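Long-range contact in NUDIX hydrolase (Jonesia denitrificans, PDB 4KTB), which is of unknown function but possibly hydrolyses diadenosine tetraphosphate or related nucleoside diphosphate derivatives, like other Nudix enzymes: residues A[34-47]-A[130-142]. Sequence-based numbering, arbitrary orientation.
Sequences RSLLPLVYVDAVPV and RHHAVSLAYIVPV
Tyr-41 and Ser-135 lie side by side on one face of the mixed sheet of a Nudix fold, paired across parallel strands 39-47 and 133-141; ten backbone hydrogen bonds, from Leu-39 N to His-132 O through Val-142 N to Val-47 O, establish the pairing. The methyl of Ala-133 lies over one face of the Tyr-41 ring, a CH-pi contact with CB 3.9 Å from the centroid. On the same side of the ring as that methyl, the His-131 side chain runs against Tyr-41 and meets it obliquely, planes at 48°, its CE1 3.0 Å from Tyr-41 OH. Were the ring cut back to an alanine, the Ala-133 methyl and His-131 would probably lose their aromatic partner, and the imidazole could turn more freely. His-132 lies on the side of Val-134 and Pro-38: with CG anti to the backbone N (chi1 175°), its ring receives Pro-38 CB over its centre, 3.7 Å from the centroid, while ND1 is hydrogen-bonded to His-82 N of the second subunit. Farther along, buried Asp-43 takes hydrogen bonds at OD2 from both strand 133-141 and Tyr-117 OH; Ser-135 OG donates to OD2 at 2.6 Å, from 37° above the carboxylate plane.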
loop_
_atom_site.group_PDB
_atom_site.type_symbol
_atom_site.label_atom_id
_atom_site.label_comp_id
_atom_site.label_asym_id
_atom_site.label_seq_id
_atom_site.Cartn_x
_atom_site.Cartn_y
_atom_site.Cartn_z
ATOM N N ARG A 34 -4.736 22.776 -19.513
ATOM C CA ARG A 34 -3.639 23.047 -18.587
ATOM C C ARG A 34 -4.040 24.097 -17.565
ATOM O O ARG A 34 -3.384 24.256 -16.538
ATOM C CB ARG A 34 -2.390 23.528 -19.339
ATOM C CG ARG A 34 -1.204 22.559 -19.328
ATOM C CD ARG A 34 0.035 23.218 -19.918
ATOM N NE ARG A 34 1.143 22.285 -20.115
ATOM C CZ ARG A 34 2.135 22.478 -20.984
ATOM N NH1 ARG A 34 2.157 23.570 -21.740
ATOM N NH2 ARG A 34 3.101 21.577 -21.099
ATOM N N SER A 35 -5.113 24.823 -17.863
ATOM C CA SER A 35 -5.566 25.914 -17.003
ATOM C C SER A 35 -6.980 25.671 -16.502
ATOM O O SER A 35 -7.611 26.558 -15.930
ATOM C CB SER A 35 -5.501 27.248 -17.758
ATOM O OG SER A 35 -6.233 27.200 -18.977
ATOM N N LEU A 36 -7.479 24.461 -16.730
ATOM C CA LEU A 36 -8.874 24.165 -16.441
ATOM C C LEU A 36 -9.105 22.857 -15.657
ATOM O O LEU A 36 -10.081 22.741 -14.921
ATOM C CB LEU A 36 -9.704 24.207 -17.736
ATOM C CG LEU A 36 -9.505 25.481 -18.578
ATOM C CD1 LEU A 36 -8.602 25.228 -19.782
ATOM C CD2 LEU A 36 -10.820 26.105 -19.013
ATOM N N LEU A 37 -8.204 21.884 -15.806
ATOM C CA LEU A 37 -8.360 20.569 -15.168
ATOM C C LEU A 37 -7.018 19.992 -14.769
ATOM O O LEU A 37 -5.999 20.344 -15.359
ATOM C CB LEU A 37 -9.002 19.577 -16.134
ATOM C CG LEU A 37 -10.236 20.010 -16.918
ATOM C CD1 LEU A 37 -10.415 19.094 -18.121
ATOM C CD2 LEU A 37 -11.450 19.963 -16.021
ATOM N N PRO A 38 -7.012 19.094 -13.770
ATOM C CA PRO A 38 -5.757 18.435 -13.404
ATOM C C PRO A 38 -5.462 17.338 -14.406
ATOM O O PRO A 38 -6.392 16.740 -14.962
ATOM C CB PRO A 38 -6.053 17.827 -12.025
ATOM C CG PRO A 38 -7.524 17.642 -11.999
ATOM C CD PRO A 38 -8.108 18.751 -12.848
ATOM N N LEU A 39 -4.180 17.096 -14.650
ATOM C CA LEU A 39 -3.766 16.112 -15.634
ATOM C C LEU A 39 -3.311 14.868 -14.908
ATOM O O LEU A 39 -2.687 14.961 -13.855
ATOM C CB LEU A 39 -2.612 16.659 -16.466
ATOM C CG LEU A 39 -2.941 17.992 -17.113
ATOM C CD1 LEU A 39 -1.720 18.643 -17.753
ATOM C CD2 LEU A 39 -4.040 17.754 -18.122
ATOM N N VAL A 40 -3.617 13.709 -15.487
ATOM C CA VAL A 40 -3.145 12.433 -14.947
ATOM C C VAL A 40 -1.722 12.155 -15.419
ATOM O O VAL A 40 -1.446 12.089 -16.619
ATOM C CB VAL A 40 -4.042 11.262 -15.349
ATOM C CG1 VAL A 40 -3.541 9.991 -14.706
ATOM C CG2 VAL A 40 -5.469 11.530 -14.915
ATOM N N TYR A 41 -0.830 11.992 -14.454
ATOM C CA TYR A 41 0.581 11.782 -14.697
ATOM C C TYR A 41 1.039 10.489 -14.055
ATOM O O TYR A 41 0.347 9.942 -13.217
ATOM C CB TYR A 41 1.378 12.939 -14.084
ATOM C CG TYR A 41 1.705 13.983 -15.101
ATOM C CD1 TYR A 41 0.706 14.595 -15.827
ATOM C CD2 TYR A 41 3.016 14.322 -15.370
ATOM C CE1 TYR A 41 1.005 15.546 -16.778
ATOM C CE2 TYR A 41 3.328 15.271 -16.318
ATOM C CZ TYR A 41 2.318 15.879 -17.016
ATOM O OH TYR A 41 2.622 16.823 -17.962
ATOM N N VAL A 42 2.214 10.014 -14.457
ATOM C CA VAL A 42 2.932 8.987 -13.705
ATOM C C VAL A 42 4.354 9.447 -13.406
ATOM O O VAL A 42 4.942 10.217 -14.167
ATOM C CB VAL A 42 3.010 7.613 -14.448
ATOM C CG1 VAL A 42 1.654 6.900 -14.478
ATOM C CG2 VAL A 42 3.579 7.788 -15.855
ATOM N N ASP A 43 4.881 8.969 -12.285
ATOM C CA ASP A 43 6.298 9.068 -11.998
ATOM C C ASP A 43 6.800 7.663 -11.767
ATOM O O ASP A 43 6.142 6.860 -11.091
ATOM C CB ASP A 43 6.563 9.911 -10.746
ATOM C CG ASP A 43 6.419 11.401 -10.993
ATOM O OD1 ASP A 43 7.379 12.012 -11.484
ATOM O OD2 ASP A 43 5.352 11.965 -10.678
ATOM N N ALA A 44 7.947 7.358 -12.358
ATOM C CA ALA A 44 8.593 6.079 -12.135
ATOM C C ALA A 44 9.960 6.360 -11.559
ATOM O O ALA A 44 10.729 7.107 -12.150
ATOM C CB ALA A 44 8.718 5.324 -13.427
ATOM N N VAL A 45 10.258 5.763 -10.409
ATOM C CA VAL A 45 11.601 5.820 -9.843
ATOM C C VAL A 45 12.369 4.585 -10.314
ATOM O O VAL A 45 12.034 3.453 -9.943
ATOM C CB VAL A 45 11.588 5.920 -8.311
ATOM C CG1 VAL A 45 12.952 5.627 -7.756
ATOM C CG2 VAL A 45 11.180 7.297 -7.866
ATOM N N PRO A 46 13.384 4.799 -11.166
ATOM C CA PRO A 46 14.069 3.658 -11.782
ATOM C C PRO A 46 15.181 3.148 -10.881
ATOM O O PRO A 46 16.051 3.936 -10.472
ATOM C CB PRO A 46 14.666 4.257 -13.066
ATOM C CG PRO A 46 14.019 5.652 -13.203
ATOM C CD PRO A 46 13.768 6.071 -11.799
ATOM N N VAL A 47 15.163 1.853 -10.572
ATOM C CA VAL A 47 16.120 1.322 -9.606
ATOM C C VAL A 47 16.810 0.045 -10.042
ATOM O O VAL A 47 16.294 -0.717 -10.861
ATOM C CB VAL A 47 15.468 1.061 -8.229
ATOM C CG1 VAL A 47 14.677 2.265 -7.759
ATOM C CG2 VAL A 47 14.575 -0.171 -8.279
ATOM N N ARG A 130 3.497 24.675 -15.286
ATOM C CA ARG A 130 2.636 24.598 -16.466
ATOM C C ARG A 130 1.260 24.066 -16.125
ATOM O O ARG A 130 0.279 24.377 -16.796
ATOM C CB ARG A 130 3.235 23.681 -17.541
ATOM C CG ARG A 130 4.742 23.695 -17.654
ATOM C CD ARG A 130 5.240 22.423 -18.328
ATOM N NE ARG A 130 5.418 21.312 -17.387
ATOM C CZ ARG A 130 5.661 20.051 -17.747
ATOM N NH1 ARG A 130 5.749 19.732 -19.029
ATOM N NH2 ARG A 130 5.815 19.104 -16.827
ATOM N N HIS A 131 1.182 23.248 -15.091
ATOM C CA HIS A 131 -0.035 22.504 -14.891
ATOM C C HIS A 131 -0.308 22.116 -13.454
ATOM O O HIS A 131 0.537 22.281 -12.576
ATOM C CB HIS A 131 -0.025 21.246 -15.772
ATOM C CG HIS A 131 1.156 20.345 -15.550
ATOM N ND1 HIS A 131 1.997 19.963 -16.574
ATOM C CD2 HIS A 131 1.619 19.726 -14.439
ATOM C CE1 HIS A 131 2.930 19.154 -16.101
ATOM N NE2 HIS A 131 2.722 18.988 -14.810
ATOM N N HIS A 132 -1.522 21.623 -13.240
ATOM C CA HIS A 132 -1.857 20.867 -12.062
ATOM C C HIS A 132 -1.807 19.422 -12.513
ATOM O O HIS A 132 -2.648 18.996 -13.308
ATOM C CB HIS A 132 -3.258 21.224 -11.585
ATOM C CG HIS A 132 -3.761 20.401 -10.419
ATOM N ND1 HIS A 132 -5.003 20.574 -9.889
ATOM C CD2 HIS A 132 -3.152 19.426 -9.696
ATOM C CE1 HIS A 132 -5.173 19.718 -8.878
ATOM N NE2 HIS A 132 -4.073 19.019 -8.751
ATOM N N ALA A 133 -0.810 18.686 -12.020
ATOM C CA ALA A 133 -0.690 17.269 -12.318
ATOM C C ALA A 133 -0.856 16.444 -11.051
ATOM O O ALA A 133 -0.248 16.718 -10.013
ATOM C CB ALA A 133 0.623 16.951 -12.995
ATOM N N VAL A 134 -1.701 15.429 -11.154
ATOM C CA VAL A 134 -1.876 14.455 -10.100
ATOM C C VAL A 134 -1.173 13.189 -10.564
ATOM O O VAL A 134 -1.604 12.542 -11.517
ATOM C CB VAL A 134 -3.359 14.184 -9.845
ATOM C CG1 VAL A 134 -3.549 13.118 -8.757
ATOM C CG2 VAL A 134 -4.058 15.468 -9.435
ATOM N N SER A 135 -0.081 12.837 -9.893
ATOM C CA SER A 135 0.774 11.782 -10.398
ATOM C C SER A 135 0.817 10.533 -9.531
ATOM O O SER A 135 1.087 10.609 -8.334
ATOM C CB SER A 135 2.194 12.301 -10.585
ATOM O OG SER A 135 2.948 11.360 -11.313
ATOM N N LEU A 136 0.593 9.383 -10.161
ATOM C CA LEU A 136 0.726 8.085 -9.498
ATOM C C LEU A 136 2.167 7.616 -9.594
ATOM O O LEU A 136 2.683 7.368 -10.688
ATOM C CB LEU A 136 -0.181 7.049 -10.158
ATOM C CG LEU A 136 -1.664 7.379 -10.082
ATOM C CD1 LEU A 136 -2.483 6.396 -10.901
ATOM C CD2 LEU A 136 -2.118 7.346 -8.653
ATOM N N ALA A 137 2.825 7.505 -8.447
ATOM C CA ALA A 137 4.259 7.295 -8.449
ATOM C C ALA A 137 4.567 5.844 -8.178
ATOM O O ALA A 137 3.960 5.226 -7.313
ATOM C CB ALA A 137 4.940 8.192 -7.433
ATOM N N TYR A 138 5.514 5.298 -8.927
ATOM C CA TYR A 138 5.928 3.933 -8.689
ATOM C C TYR A 138 7.439 3.816 -8.673
ATOM O O TYR A 138 8.141 4.566 -9.340
ATOM C CB TYR A 138 5.353 3.000 -9.758
ATOM C CG TYR A 138 3.849 3.040 -9.910
ATOM C CD1 TYR A 138 3.249 4.017 -10.681
ATOM C CD2 TYR A 138 3.035 2.088 -9.307
ATOM C CE1 TYR A 138 1.887 4.062 -10.846
ATOM C CE2 TYR A 138 1.651 2.124 -9.467
ATOM C CZ TYR A 138 1.093 3.125 -10.244
ATOM O OH TYR A 138 -0.255 3.213 -10.434
ATOM N N ILE A 139 7.932 2.870 -7.889
ATOM C CA ILE A 139 9.316 2.446 -7.989
ATOM C C ILE A 139 9.389 1.355 -9.051
ATOM O O ILE A 139 8.706 0.324 -8.946
ATOM C CB ILE A 139 9.793 1.845 -6.675
ATOM C CG1 ILE A 139 9.922 2.930 -5.610
ATOM C CG2 ILE A 139 11.127 1.153 -6.845
ATOM C CD1 ILE A 139 10.129 2.364 -4.228
ATOM N N VAL A 140 10.224 1.561 -10.063
ATOM C CA VAL A 140 10.325 0.597 -11.148
ATOM C C VAL A 140 11.737 0.018 -11.274
ATOM O O VAL A 140 12.680 0.720 -11.650
ATOM C CB VAL A 140 9.878 1.184 -12.491
ATOM C CG1 VAL A 140 9.846 0.077 -13.543
ATOM C CG2 VAL A 140 8.504 1.846 -12.375
ATOM N N PRO A 141 11.890 -1.266 -10.919
ATOM C CA PRO A 141 13.214 -1.831 -11.146
ATOM C C PRO A 141 13.357 -2.027 -12.641
ATOM O O PRO A 141 12.359 -2.324 -13.313
ATOM C CB PRO A 141 13.157 -3.183 -10.415
ATOM C CG PRO A 141 12.006 -3.042 -9.429
ATOM C CD PRO A 141 11.015 -2.186 -10.173
ATOM N N VAL A 142 14.558 -1.798 -13.155
ATOM C CA VAL A 142 14.842 -2.070 -14.555
ATOM C C VAL A 142 15.830 -3.196 -14.595
ATOM O O VAL A 142 16.824 -3.183 -13.865
ATOM C CB VAL A 142 15.417 -0.856 -15.290
ATOM C CG1 VAL A 142 14.300 0.079 -15.679
ATOM C CG2 VAL A 142 16.429 -0.148 -14.417
HETATM O O HOH W 1 -2.203 25.386 -14.751
HETATM O O HOH W 2 -3.510 21.110 -15.023
HETATM O O HOH W 3 17.407 -3.812 -11.283
#